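Side-chain contacts in erythrocyte membrane protein 1 (Plasmodium falciparum, PDB 2XU0), which probably binds receptors on host cells as a surface adhesin of the infected erythrocyte, this chain being its N-terminal segment and first Duffy-binding-like domain, a rosetting domain: residues Lys32-Glu37 with Ile259-Ile264; Ala197-Ile202 with Asp255-Asn260; Lys386-Phe391 with Lys459-Ser464. The protein carries 10 engineered substitutions. One frame throughout, in Å; residues are numbered along the deposited sequence.

Contact 1. Residues Lys32-Glu37 with Ile259-Ile264; sequences KIYNQE and INREQI
Water 1 joins the two helices, taking a hydrogen bond from Arg261 NH1 at 2.9 Å and making another with Tyr34 OH at 3.1 Å. Beside this bridge the two side chains also touch directly. Arg261 NH1 comes down obliquely on the Tyr34 ring and is nearest to CE2, 3.6 Å away, while CD of the same arginine lies 4.0 Å from Tyr34 CE2. Seen from the arginine, Tyr34 CD2 sits above one face of the guanidinium, displaced toward its rim. The two planes are 43° apart, so this is a tilted contact and not a flat stack. A bend at chi3 (-71°) brings the guanidinium obliquely across the ring. The rest of that end is held from elsewhere: NE makes a salt bridge to Asp307 and NH2 gives a hydrogen bond to Thr304 O, while NH1 gives its bond to the water; together these bonds should restrain the group's rotation. Tyr305 and Tyr308 meet the Tyr34 ring as well, the latter edge-to-face. Through this water-bridged tyrosine-arginine pair, helix 22-39 of the N-terminal segment packs on helix 249-268 of the mostly helical Duffy-binding-like fold.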
ATOM      1  N   LYS A  32      11.428  10.281  12.423  1.00 36.26           N
ATOM      2  CA  LYS A  32      11.339  11.267  13.498  1.00 36.84           C
ATOM      3  C   LYS A  32      10.368  10.794  14.578  1.00 39.66           C
ATOM      4  O   LYS A  32      10.723  10.845  15.752  1.00 38.61           O
ATOM      5  CB  LYS A  32      10.934  12.642  12.966  1.00 40.20           C
ATOM      6  CG  LYS A  32      11.930  13.273  12.024  1.00 55.95           C
ATOM      7  CD  LYS A  32      11.748  14.793  12.009  1.00 67.44           C
ATOM      8  CE  LYS A  32      12.762  15.494  11.136  1.00 77.55           C
ATOM      9  NZ  LYS A  32      12.422  15.392   9.688  1.00 87.92           N
ATOM     10  N   ILE A  33       9.185  10.264  14.180  1.00 33.66           N
ATOM     11  CA  ILE A  33       8.196   9.734  15.124  1.00 33.68           C
ATOM     12  C   ILE A  33       8.777   8.566  15.958  1.00 39.37           C
ATOM     13  O   ILE A  33       8.633   8.542  17.183  1.00 39.21           O
ATOM     14  CB  ILE A  33       6.870   9.348  14.406  1.00 36.07           C
ATOM     15  CG1 ILE A  33       6.270  10.516  13.598  1.00 35.19           C
ATOM     16  CG2 ILE A  33       5.849   8.714  15.366  1.00 36.18           C
ATOM     17  CD1 ILE A  33       6.066  11.920  14.362  1.00 39.55           C
ATOM     18  N   TYR A  34       9.442   7.621  15.284  1.00 36.30           N
ATOM     19  CA  TYR A  34      10.059   6.468  15.927  1.00 36.11           C
ATOM     20  C   TYR A  34      11.111   6.951  16.938  1.00 40.13           C
ATOM     21  O   TYR A  34      11.141   6.454  18.062  1.00 38.31           O
ATOM     22  CB  TYR A  34      10.661   5.509  14.876  1.00 36.55           C
ATOM     23  CG  TYR A  34      11.488   4.387  15.469  1.00 39.22           C
ATOM     24  CD1 TYR A  34      12.880   4.455  15.489  1.00 41.08           C
ATOM     25  CD2 TYR A  34      10.878   3.300  16.093  1.00 39.72           C
ATOM     26  CE1 TYR A  34      13.647   3.438  16.066  1.00 40.83           C
ATOM     27  CE2 TYR A  34      11.633   2.289  16.692  1.00 39.83           C
ATOM     28  CZ  TYR A  34      13.019   2.365  16.676  1.00 47.35           C
ATOM     29  OH  TYR A  34      13.769   1.369  17.249  1.00 50.64           O
ATOM     30  N   ASN A  35      11.958   7.908  16.527  1.00 38.59           N
ATOM     31  CA  ASN A  35      13.005   8.509  17.371  1.00 40.50           C
ATOM     32  C   ASN A  35      12.442   9.158  18.633  1.00 45.78           C
ATOM     33  O   ASN A  35      12.983   8.930  19.710  1.00 45.07           O
ATOM     34  CB  ASN A  35      13.831   9.514  16.583  1.00 41.83           C
ATOM     35  CG  ASN A  35      14.834   8.882  15.669  1.00 48.87           C
ATOM     36  OD1 ASN A  35      15.192   7.718  15.812  1.00 44.06           O
ATOM     37  ND2 ASN A  35      15.312   9.644  14.693  1.00 43.19           N
ATOM     38  N   GLN A  36      11.331   9.911  18.516  1.00 45.03           N
ATOM     39  CA  GLN A  36      10.678  10.529  19.682  1.00 46.23           C
ATOM     40  C   GLN A  36      10.206   9.458  20.651  1.00 52.51           C
ATOM     41  O   GLN A  36      10.357   9.612  21.860  1.00 54.10           O
ATOM     42  CB  GLN A  36       9.463  11.388  19.269  1.00 47.46           C
ATOM     43  CG  GLN A  36       9.811  12.768  18.719  1.00 56.53           C
ATOM     44  CD  GLN A  36       8.684  13.359  17.887  0.80 70.46           C
ATOM     45  OE1 GLN A  36       8.903  13.853  16.780  0.60 65.36           O
ATOM     46  NE2 GLN A  36       7.448  13.321  18.382  0.60 57.15           N
ATOM     47  N   GLU A  37       9.626   8.383  20.112  1.00 48.55           N
ATOM     48  CA  GLU A  37       9.061   7.279  20.866  1.00 48.29           C
ATOM     49  C   GLU A  37      10.073   6.440  21.637  1.00 51.72           C
ATOM     50  O   GLU A  37       9.726   5.880  22.673  1.00 52.30           O
ATOM     51  CB  GLU A  37       8.231   6.408  19.935  1.00 50.21           C
ATOM     52  CG  GLU A  37       6.824   6.960  19.717  0.50 57.32           C
ATOM     53  CD  GLU A  37       5.983   7.174  20.965  0.50 67.99           C
ATOM     54  OE1 GLU A  37       5.845   6.222  21.767  0.50 51.42           O
ATOM     55  OE2 GLU A  37       5.469   8.300  21.147  0.50 64.65           O
ATOM     56  N   ILE A 259       8.949  -2.633  21.087  1.00 31.36           N
ATOM     57  CA  ILE A 259       9.919  -3.529  21.690  1.00 32.37           C
ATOM     58  C   ILE A 259      10.183  -4.772  20.850  1.00 38.61           C
ATOM     59  O   ILE A 259      11.339  -5.178  20.711  1.00 39.90           O
ATOM     60  CB  ILE A 259       9.556  -3.828  23.173  1.00 35.96           C
ATOM     61  CG1 ILE A 259       9.867  -2.597  24.068  1.00 35.48           C
ATOM     62  CG2 ILE A 259      10.294  -5.075  23.706  1.00 38.91           C
ATOM     63  CD1 ILE A 259       8.912  -2.455  25.308  1.00 40.51           C
ATOM     64  N   ASN A 260       9.134  -5.344  20.244  1.00 34.72           N
ATOM     65  CA  ASN A 260       9.278  -6.577  19.485  1.00 34.81           C
ATOM     66  C   ASN A 260       9.341  -6.427  17.990  1.00 38.12           C
ATOM     67  O   ASN A 260       9.482  -7.438  17.306  1.00 39.22           O
ATOM     68  CB  ASN A 260       8.163  -7.556  19.887  1.00 39.44           C
ATOM     69  CG  ASN A 260       8.250  -7.970  21.334  1.00 50.13           C
ATOM     70  OD1 ASN A 260       9.042  -8.830  21.703  1.00 46.93           O
ATOM     71  ND2 ASN A 260       7.522  -7.290  22.190  1.00 37.17           N
ATOM     72  N   ARG A 261       9.221  -5.197  17.460  1.00 34.26           N
ATOM     73  CA  ARG A 261       9.181  -4.966  16.004  1.00 33.87           C
ATOM     74  C   ARG A 261      10.349  -5.550  15.224  1.00 35.47           C
ATOM     75  O   ARG A 261      10.162  -5.991  14.102  1.00 34.09           O
ATOM     76  CB  ARG A 261       8.938  -3.481  15.654  1.00 34.62           C
ATOM     77  CG  ARG A 261      10.114  -2.556  15.981  1.00 38.77           C
ATOM     78  CD  ARG A 261       9.765  -1.090  15.794  1.00 33.03           C
ATOM     79  NE  ARG A 261       9.609  -0.715  14.385  1.00 25.98           N
ATOM     80  CZ  ARG A 261      10.590  -0.296  13.599  1.00 33.92           C
ATOM     81  NH1 ARG A 261      11.833  -0.220  14.061  1.00 32.51           N
ATOM     82  NH2 ARG A 261      10.338   0.056  12.350  1.00 23.98           N
ATOM     83  N   GLU A 262      11.548  -5.574  15.832  1.00 33.53           N
ATOM     84  CA  GLU A 262      12.751  -6.088  15.195  1.00 33.00           C
ATOM     85  C   GLU A 262      12.651  -7.573  14.865  1.00 34.34           C
ATOM     86  O   GLU A 262      12.938  -7.929  13.735  1.00 33.65           O
ATOM     87  CB  GLU A 262      13.980  -5.779  16.047  1.00 34.97           C
ATOM     88  CG  GLU A 262      15.259  -6.233  15.377  1.00 43.72           C
ATOM     89  CD  GLU A 262      16.486  -6.075  16.247  1.00 65.28           C
ATOM     90  OE1 GLU A 262      17.187  -7.088  16.471  1.00 74.67           O
ATOM     91  OE2 GLU A 262      16.753  -4.937  16.695  1.00 50.84           O
ATOM     92  N   GLN A 263      12.249  -8.423  15.831  1.00 33.42           N
ATOM     93  CA  GLN A 263      12.049  -9.881  15.648  1.00 35.02           C
ATOM     94  C   GLN A 263      10.899 -10.122  14.674  1.00 38.67           C
ATOM     95  O   GLN A 263      10.997 -10.991  13.793  1.00 39.94           O
ATOM     96  CB  GLN A 263      11.670 -10.570  16.966  1.00 37.44           C
ATOM     97  CG  GLN A 263      12.534 -10.260  18.161  1.00 52.09           C
ATOM     98  CD  GLN A 263      12.030 -11.003  19.366  1.00 67.26           C
ATOM     99  OE1 GLN A 263      12.100 -12.237  19.435  1.00 61.96           O
ATOM    100  NE2 GLN A 263      11.493 -10.262  20.335  1.00 57.37           N
ATOM    101  N   ILE A 264       9.815  -9.329  14.803  1.00 33.60           N
ATOM    102  CA  ILE A 264       8.671  -9.418  13.888  1.00 31.85           C
ATOM    103  C   ILE A 264       9.143  -9.196  12.428  1.00 35.37           C
ATOM    104  O   ILE A 264       8.790  -9.986  11.544  1.00 36.20           O
ATOM    105  CB  ILE A 264       7.492  -8.499  14.338  1.00 34.73           C
ATOM    106  CG1 ILE A 264       6.854  -9.060  15.652  1.00 36.10           C
ATOM    107  CG2 ILE A 264       6.402  -8.379  13.208  1.00 32.67           C
ATOM    108  CD1 ILE A 264       6.255  -7.986  16.704  1.00 37.33           C
TER
HETATM  109  O   HOH W   1      13.345  -1.498  16.169  1.00 45.20           O

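Contact 2. Residues Ala197-Ile202 with Asp255-Asn260; sequences ADIGDI and DWWTIN
Gly200 CA sits squarely over the six-membered ring of Trp257, on one face of the indole, 3.3 Å from the ring centroid and only 3° off its normal, a CH-pi contact of backbone against ring. Gly200 N follows the same face, 3.5 Å from Trp257 CH2. Ile199 adds its CG2 branch obliquely at CZ3 of the same ring, 4.0 Å from that Trp257 atom, the two side chains crossing at about a right angle. With CG swung anti to the backbone N (chi1 178°), the tryptophan extends straight at the opposite helix. Its NE1 is tied to Asp307 by a hydrogen bond, which should restrain the rotation of the indole, and Tyr308 packs against it too. One turn on, Asn260 ND2 bonds back to Trp256 O at 3.0 Å, an oxygen that also accepts from Asn260 N. On the helix of Gly200, Asp198 and Asp201 both make salt bridges to Arg314, joining that helix to helix 311-338. Gly200 has no side chain, and its backbone lies directly on the ring where helices 186-204 and 249-268 meet (Gly200 CA to Trp257 CA 6.4 Å). The contact is apolar, probably held by dispersion and the CH-pi approach, with the indole's polar N-H satisfied by a carboxylate.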
ATOM      1  N   ALA A 197       3.758  -2.780   8.439  1.00 24.23           N
ATOM      2  CA  ALA A 197       3.040  -1.595   8.978  1.00 25.79           C
ATOM      3  C   ALA A 197       1.560  -1.907   9.335  1.00 29.91           C
ATOM      4  O   ALA A 197       1.101  -1.520  10.406  1.00 28.63           O
ATOM      5  CB  ALA A 197       3.129  -0.439   7.999  1.00 26.33           C
ATOM      6  N   ASP A 198       0.855  -2.667   8.482  1.00 28.16           N
ATOM      7  CA  ASP A 198      -0.523  -3.078   8.774  1.00 27.15           C
ATOM      8  C   ASP A 198      -0.573  -4.010   9.997  1.00 30.66           C
ATOM      9  O   ASP A 198      -1.467  -3.863  10.830  1.00 30.01           O
ATOM     10  CB  ASP A 198      -1.203  -3.726   7.537  1.00 28.30           C
ATOM     11  CG  ASP A 198      -1.682  -2.744   6.473  1.00 31.27           C
ATOM     12  OD1 ASP A 198      -1.846  -1.545   6.792  1.00 30.00           O
ATOM     13  OD2 ASP A 198      -1.911  -3.177   5.330  1.00 34.04           O
ATOM     14  N   ILE A 199       0.411  -4.950  10.123  1.00 27.57           N
ATOM     15  CA  ILE A 199       0.515  -5.873  11.268  1.00 25.40           C
ATOM     16  C   ILE A 199       0.709  -5.103  12.543  1.00 29.09           C
ATOM     17  O   ILE A 199       0.043  -5.384  13.548  1.00 30.81           O
ATOM     18  CB  ILE A 199       1.581  -6.996  11.058  1.00 27.04           C
ATOM     19  CG1 ILE A 199       1.055  -8.026   9.997  1.00 28.26           C
ATOM     20  CG2 ILE A 199       1.869  -7.701  12.397  1.00 25.53           C
ATOM     21  CD1 ILE A 199       2.176  -8.923   9.254  1.00 30.26           C
ATOM     22  N   GLY A 200       1.606  -4.133  12.509  1.00 25.87           N
ATOM     23  CA  GLY A 200       1.833  -3.248  13.657  1.00 26.65           C
ATOM     24  C   GLY A 200       0.563  -2.521  14.063  1.00 31.40           C
ATOM     25  O   GLY A 200       0.264  -2.421  15.259  1.00 29.10           O
ATOM     26  N   ASP A 201      -0.224  -2.046  13.058  1.00 28.68           N
ATOM     27  CA  ASP A 201      -1.501  -1.394  13.395  1.00 29.63           C
ATOM     28  C   ASP A 201      -2.540  -2.356  13.944  1.00 32.82           C
ATOM     29  O   ASP A 201      -3.305  -1.967  14.818  1.00 32.10           O
ATOM     30  CB  ASP A 201      -2.036  -0.498  12.257  1.00 31.74           C
ATOM     31  CG  ASP A 201      -1.246   0.796  12.133  1.00 36.10           C
ATOM     32  OD1 ASP A 201      -0.469   1.115  13.072  1.00 34.67           O
ATOM     33  OD2 ASP A 201      -1.316   1.433  11.065  1.00 40.32           O
ATOM     34  N   ILE A 202      -2.522  -3.635  13.491  1.00 30.11           N
ATOM     35  CA  ILE A 202      -3.453  -4.652  13.997  1.00 29.54           C
ATOM     36  C   ILE A 202      -3.084  -4.949  15.460  1.00 33.95           C
ATOM     37  O   ILE A 202      -3.939  -4.891  16.339  1.00 33.96           O
ATOM     38  CB  ILE A 202      -3.462  -5.948  13.107  1.00 31.77           C
ATOM     39  CG1 ILE A 202      -4.030  -5.671  11.687  1.00 30.49           C
ATOM     40  CG2 ILE A 202      -4.248  -7.060  13.801  1.00 32.33           C
ATOM     41  CD1 ILE A 202      -3.611  -6.707  10.602  1.00 28.10           C
ATOM     42  N   ASP A 255       4.075   0.061  23.046  1.00 32.34           N
ATOM     43  CA  ASP A 255       5.404  -0.287  23.551  1.00 32.24           C
ATOM     44  C   ASP A 255       5.702  -1.726  23.251  1.00 37.99           C
ATOM     45  O   ASP A 255       6.811  -2.030  22.840  1.00 38.38           O
ATOM     46  CB  ASP A 255       5.506  -0.000  25.055  1.00 34.00           C
ATOM     47  CG  ASP A 255       5.557   1.484  25.338  1.00 42.20           C
ATOM     48  OD1 ASP A 255       5.504   2.284  24.362  1.00 41.24           O
ATOM     49  OD2 ASP A 255       5.719   1.852  26.514  1.00 46.88           O
ATOM     50  N   TRP A 256       4.702  -2.608  23.362  1.00 35.74           N
ATOM     51  CA  TRP A 256       4.921  -3.989  22.987  1.00 35.79           C
ATOM     52  C   TRP A 256       5.385  -4.040  21.532  1.00 37.86           C
ATOM     53  O   TRP A 256       6.363  -4.717  21.241  1.00 36.53           O
ATOM     54  CB  TRP A 256       3.659  -4.842  23.193  1.00 35.30           C
ATOM     55  CG  TRP A 256       3.945  -6.315  23.079  1.00 36.76           C
ATOM     56  CD1 TRP A 256       4.359  -7.145  24.076  1.00 39.91           C
ATOM     57  CD2 TRP A 256       3.964  -7.093  21.872  1.00 36.97           C
ATOM     58  NE1 TRP A 256       4.574  -8.412  23.580  1.00 40.20           N
ATOM     59  CE2 TRP A 256       4.347  -8.408  22.228  1.00 41.33           C
ATOM     60  CE3 TRP A 256       3.683  -6.811  20.519  1.00 38.17           C
ATOM     61  CZ2 TRP A 256       4.453  -9.440  21.286  1.00 40.13           C
ATOM     62  CZ3 TRP A 256       3.766  -7.841  19.591  1.00 40.09           C
ATOM     63  CH2 TRP A 256       4.168  -9.133  19.972  1.00 40.73           C
ATOM     64  N   TRP A 257       4.704  -3.301  20.621  1.00 33.38           N
ATOM     65  CA  TRP A 257       5.078  -3.297  19.212  1.00 30.94           C
ATOM     66  C   TRP A 257       6.508  -2.815  19.039  1.00 34.29           C
ATOM     67  O   TRP A 257       7.331  -3.497  18.435  1.00 33.24           O
ATOM     68  CB  TRP A 257       4.112  -2.450  18.357  1.00 28.38           C
ATOM     69  CG  TRP A 257       4.542  -2.404  16.912  1.00 27.83           C
ATOM     70  CD1 TRP A 257       5.242  -1.404  16.302  1.00 30.16           C
ATOM     71  CD2 TRP A 257       4.548  -3.512  15.997  1.00 27.65           C
ATOM     72  NE1 TRP A 257       5.560  -1.766  15.010  1.00 28.40           N
ATOM     73  CE2 TRP A 257       5.208  -3.080  14.819  1.00 30.08           C
ATOM     74  CE3 TRP A 257       4.031  -4.822  16.048  1.00 28.56           C
ATOM     75  CZ2 TRP A 257       5.291  -3.877  13.679  1.00 29.29           C
ATOM     76  CZ3 TRP A 257       4.118  -5.619  14.916  1.00 29.76           C
ATOM     77  CH2 TRP A 257       4.759  -5.154  13.754  1.00 30.44           C
ATOM     78  N   THR A 258       6.786  -1.626  19.563  1.00 31.38           N
ATOM     79  CA  THR A 258       8.090  -0.987  19.503  1.00 30.96           C
ATOM     80  C   THR A 258       9.201  -1.901  19.986  1.00 33.49           C
ATOM     81  O   THR A 258      10.248  -1.960  19.345  1.00 31.36           O
ATOM     82  CB  THR A 258       8.031   0.337  20.253  1.00 38.83           C
ATOM     83  OG1 THR A 258       7.038   1.141  19.608  1.00 40.59           O
ATOM     84  CG2 THR A 258       9.367   1.077  20.244  1.00 41.03           C
ATOM     85  N   ILE A 259       8.949  -2.633  21.087  1.00 31.36           N
ATOM     86  CA  ILE A 259       9.919  -3.529  21.690  1.00 32.37           C
ATOM     87  C   ILE A 259      10.183  -4.772  20.850  1.00 38.61           C
ATOM     88  O   ILE A 259      11.339  -5.178  20.711  1.00 39.90           O
ATOM     89  CB  ILE A 259       9.556  -3.828  23.173  1.00 35.96           C
ATOM     90  CG1 ILE A 259       9.867  -2.597  24.068  1.00 35.48           C
ATOM     91  CG2 ILE A 259      10.294  -5.075  23.706  1.00 38.91           C
ATOM     92  CD1 ILE A 259       8.912  -2.455  25.308  1.00 40.51           C
ATOM     93  N   ASN A 260       9.134  -5.344  20.244  1.00 34.72           N
ATOM     94  CA  ASN A 260       9.278  -6.577  19.485  1.00 34.81           C
ATOM     95  C   ASN A 260       9.341  -6.427  17.990  1.00 38.12           C
ATOM     96  O   ASN A 260       9.482  -7.438  17.306  1.00 39.22           O
ATOM     97  CB  ASN A 260       8.163  -7.556  19.887  1.00 39.44           C
ATOM     98  CG  ASN A 260       8.250  -7.970  21.334  1.00 50.13           C
ATOM     99  OD1 ASN A 260       9.042  -8.830  21.703  1.00 46.93           O
ATOM    100  ND2 ASN A 260       7.522  -7.290  22.190  1.00 37.17           N
TER

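Contact 3. Residues Lys386-Phe391 with Lys459-Ser464; sequences KKLEEF and KTFSIS
Phe461 turns its ring toward helix 371-407 with CG anti to its own carbonyl carbon (chi1 -55°), and Phe391 meets it with CG anti to the backbone N (chi1 171°). Between them these settings bring Phe461 CZ to 3.6 Å from Phe391 CB, and Phe461 CE2 over one face of the Phe391 ring, toward its rim. The centroids are 5.3 Å apart and the planes 38° apart, so the rings meet at a slant. Leu388 works on one face of Phe461: its CA stands over the ring, 4.1 Å from the centroid, and its branch CD1 reaches Phe461 CD2 at 3.6 Å. Thr460 CG2 lies over the opposite face, toward its rim. Lys387 contributes its CB, 4.1 Å from Phe461 CE1, then bends away at chi2 and puts NZ 2.8 Å from Glu390 OE1 in a salt bridge through the syn lone pair of Glu390 OE1. Trp319 NE1 bonds to the same oxygen, while Lys386 NZ makes a long salt bridge to the other one. Phe323 and Ile384 also touch Phe461, which is the first residue to leave helical geometry after the short helix 457-460. Phe461 thus packs as the aromatic residue just after that helix against helices 311-338 and 371-407, part of the helical C-terminal Duffy-binding-like subdomain.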
ATOM      1  N   LYS A 386     -14.049   3.956 -11.909  1.00 27.31           N
ATOM      2  CA  LYS A 386     -14.045   3.443 -10.546  1.00 28.96           C
ATOM      3  C   LYS A 386     -12.814   4.007  -9.759  1.00 32.39           C
ATOM      4  O   LYS A 386     -12.936   4.289  -8.562  1.00 29.27           O
ATOM      5  CB  LYS A 386     -13.975   1.922 -10.584  1.00 32.48           C
ATOM      6  CG  LYS A 386     -14.037   1.229  -9.237  1.00 50.95           C
ATOM      7  CD  LYS A 386     -13.923  -0.298  -9.384  1.00 59.44           C
ATOM      8  CE  LYS A 386     -13.519  -0.981  -8.092  1.00 78.43           C
ATOM      9  NZ  LYS A 386     -14.598  -0.961  -7.059  1.00 89.20           N
ATOM     10  N   LYS A 387     -11.635   4.119 -10.434  1.00 28.10           N
ATOM     11  CA  LYS A 387     -10.382   4.591  -9.811  1.00 26.52           C
ATOM     12  C   LYS A 387     -10.500   6.085  -9.525  1.00 32.43           C
ATOM     13  O   LYS A 387     -10.146   6.530  -8.437  1.00 32.65           O
ATOM     14  CB  LYS A 387      -9.183   4.267 -10.710  1.00 27.70           C
ATOM     15  CG  LYS A 387      -8.818   2.779 -10.706  1.00 31.21           C
ATOM     16  CD  LYS A 387      -8.147   2.413  -9.389  1.00 39.50           C
ATOM     17  CE  LYS A 387      -8.341   0.990  -8.986  1.00 51.92           C
ATOM     18  NZ  LYS A 387      -7.830   0.790  -7.606  1.00 62.14           N
ATOM     19  N   LEU A 388     -11.137   6.829 -10.440  1.00 29.38           N
ATOM     20  CA  LEU A 388     -11.389   8.248 -10.233  1.00 28.53           C
ATOM     21  C   LEU A 388     -12.201   8.448  -8.962  1.00 32.06           C
ATOM     22  O   LEU A 388     -11.897   9.378  -8.219  1.00 33.01           O
ATOM     23  CB  LEU A 388     -12.113   8.890 -11.439  1.00 27.94           C
ATOM     24  CG  LEU A 388     -12.485  10.407 -11.324  1.00 31.35           C
ATOM     25  CD1 LEU A 388     -11.245  11.297 -11.052  1.00 30.22           C
ATOM     26  CD2 LEU A 388     -13.241  10.902 -12.550  1.00 31.96           C
ATOM     27  N   GLU A 389     -13.259   7.627  -8.736  1.00 27.53           N
ATOM     28  CA  GLU A 389     -14.108   7.780  -7.560  1.00 27.55           C
ATOM     29  C   GLU A 389     -13.314   7.502  -6.286  1.00 30.28           C
ATOM     30  O   GLU A 389     -13.362   8.299  -5.356  1.00 28.84           O
ATOM     31  CB  GLU A 389     -15.395   6.941  -7.651  1.00 28.54           C
ATOM     32  CG  GLU A 389     -16.230   6.964  -6.383  1.00 37.12           C
ATOM     33  CD  GLU A 389     -17.602   6.348  -6.584  1.00 68.78           C
ATOM     34  OE1 GLU A 389     -17.830   5.234  -6.063  1.00 61.31           O
ATOM     35  OE2 GLU A 389     -18.430   6.950  -7.309  1.00 72.17           O
ATOM     36  N   GLU A 390     -12.564   6.396  -6.270  1.00 26.75           N
ATOM     37  CA  GLU A 390     -11.665   6.024  -5.181  1.00 26.44           C
ATOM     38  C   GLU A 390     -10.713   7.161  -4.865  1.00 27.43           C
ATOM     39  O   GLU A 390     -10.429   7.405  -3.694  1.00 25.35           O
ATOM     40  CB  GLU A 390     -10.876   4.769  -5.572  1.00 27.73           C
ATOM     41  CG  GLU A 390     -11.732   3.510  -5.578  1.00 31.04           C
ATOM     42  CD  GLU A 390     -11.006   2.246  -5.994  0.80 31.42           C
ATOM     43  OE1 GLU A 390      -9.788   2.318  -6.259  0.60 18.26           O
ATOM     44  OE2 GLU A 390     -11.681   1.211  -6.174  0.60 23.96           O
ATOM     45  N   PHE A 391     -10.193   7.820  -5.911  1.00 24.26           N
ATOM     46  CA  PHE A 391      -9.288   8.952  -5.825  1.00 23.34           C
ATOM     47  C   PHE A 391      -9.944  10.149  -5.112  1.00 27.20           C
ATOM     48  O   PHE A 391      -9.370  10.672  -4.150  1.00 26.74           O
ATOM     49  CB  PHE A 391      -8.792   9.372  -7.237  1.00 25.70           C
ATOM     50  CG  PHE A 391      -8.037  10.679  -7.161  1.00 27.38           C
ATOM     51  CD1 PHE A 391      -6.741  10.722  -6.639  1.00 30.53           C
ATOM     52  CD2 PHE A 391      -8.658  11.876  -7.486  1.00 28.64           C
ATOM     53  CE1 PHE A 391      -6.078  11.941  -6.472  1.00 30.79           C
ATOM     54  CE2 PHE A 391      -7.994  13.092  -7.319  1.00 31.58           C
ATOM     55  CZ  PHE A 391      -6.710  13.113  -6.809  1.00 29.86           C
ATOM     56  N   LYS A 459      -6.914  14.748 -16.878  1.00 41.33           N
ATOM     57  CA  LYS A 459      -5.817  14.176 -17.680  1.00 41.89           C
ATOM     58  C   LYS A 459      -5.393  12.790 -17.165  1.00 42.13           C
ATOM     59  O   LYS A 459      -5.137  11.888 -17.962  1.00 41.90           O
ATOM     60  CB  LYS A 459      -4.594  15.121 -17.705  1.00 46.81           C
ATOM     61  CG  LYS A 459      -4.933  16.601 -17.936  1.00 65.82           C
ATOM     62  CD  LYS A 459      -4.830  17.026 -19.406  0.80 73.66           C
ATOM     63  CE  LYS A 459      -4.862  18.529 -19.575  0.60 78.91           C
ATOM     64  NZ  LYS A 459      -3.627  19.187 -19.058  0.60 83.47           N
ATOM     65  N   THR A 460      -5.345  12.609 -15.840  1.00 35.66           N
ATOM     66  CA  THR A 460      -4.926  11.336 -15.261  1.00 34.28           C
ATOM     67  C   THR A 460      -5.958  10.238 -15.377  1.00 33.24           C
ATOM     68  O   THR A 460      -5.591   9.071 -15.463  1.00 31.55           O
ATOM     69  CB  THR A 460      -4.451  11.551 -13.831  1.00 43.11           C
ATOM     70  OG1 THR A 460      -3.533  12.639 -13.858  1.00 36.83           O
ATOM     71  CG2 THR A 460      -3.787  10.302 -13.228  1.00 40.01           C
ATOM     72  N   PHE A 461      -7.238  10.592 -15.308  1.00 28.28           N
ATOM     73  CA  PHE A 461      -8.285   9.595 -15.368  1.00 28.29           C
ATOM     74  C   PHE A 461      -9.111   9.781 -16.649  1.00 37.72           C
ATOM     75  O   PHE A 461     -10.330   9.800 -16.613  1.00 40.40           O
ATOM     76  CB  PHE A 461      -9.140   9.599 -14.075  1.00 28.95           C
ATOM     77  CG  PHE A 461      -8.364   9.430 -12.789  1.00 29.20           C
ATOM     78  CD1 PHE A 461      -8.152   8.167 -12.247  1.00 32.18           C
ATOM     79  CD2 PHE A 461      -7.840  10.536 -12.122  1.00 30.27           C
ATOM     80  CE1 PHE A 461      -7.473   8.017 -11.033  1.00 32.05           C
ATOM     81  CE2 PHE A 461      -7.170  10.389 -10.905  1.00 32.40           C
ATOM     82  CZ  PHE A 461      -6.981   9.134 -10.373  1.00 30.68           C
ATOM     83  N   SER A 462      -8.430   9.945 -17.782  1.00 36.39           N
ATOM     84  CA  SER A 462      -9.068  10.127 -19.088  1.00 36.10           C
ATOM     85  C   SER A 462      -9.167   8.792 -19.812  1.00 40.27           C
ATOM     86  O   SER A 462      -8.583   7.806 -19.375  1.00 38.22           O
ATOM     87  CB  SER A 462      -8.217  11.073 -19.935  1.00 40.02           C
ATOM     88  OG  SER A 462      -6.902  10.563 -20.104  1.00 47.55           O
ATOM     89  N   ILE A 463      -9.835   8.787 -20.983  1.00 41.32           N
ATOM     90  CA  ILE A 463      -9.902   7.630 -21.876  1.00 42.25           C
ATOM     91  C   ILE A 463      -8.477   7.449 -22.429  1.00 46.16           C
ATOM     92  O   ILE A 463      -7.705   8.427 -22.478  1.00 45.36           O
ATOM     93  CB  ILE A 463     -10.920   7.840 -23.052  1.00 46.55           C
ATOM     94  CG1 ILE A 463     -10.561   9.078 -23.921  1.00 48.03           C
ATOM     95  CG2 ILE A 463     -12.387   7.856 -22.577  1.00 46.91           C
ATOM     96  CD1 ILE A 463     -10.656   8.840 -25.399  1.00 60.93           C
ATOM     97  N   SER A 464      -8.113   6.221 -22.822  1.00 42.19           N
ATOM     98  CA  SER A 464      -6.796   5.965 -23.420  1.00 42.34           C
ATOM     99  C   SER A 464      -6.720   6.702 -24.763  1.00 46.62           C
ATOM    100  O   SER A 464      -7.740   6.831 -25.446  1.00 45.77           O
ATOM    101  CB  SER A 464      -6.614   4.470 -23.687  1.00 45.27           C
ATOM    102  OG  SER A 464      -5.451   4.256 -24.475  1.00 50.58           O
TER

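How the contacts relate
Contacts 1 and 2 are neighbours, their centres 8 Å apart, and both are built on helix 249-268, sharing Ile259 and Asn260. They touch where Ile264 CD1 lies 3.7 Å from Trp257 CZ3 and 3.8 Å from Trp256 CZ3. Asp307 links them further, since its OD2 partners both Arg261 NE and Trp257 NE1. Contact 3 stands apart in the C-terminal subdomain, across the chain's centre: its centre is about 37 Å from that of contact 1 and about 35 Å from that of contact 2. All three lie away from the magnesium site; the side chain of Phe391 in contact 3 is about 14 Å from the bound proline.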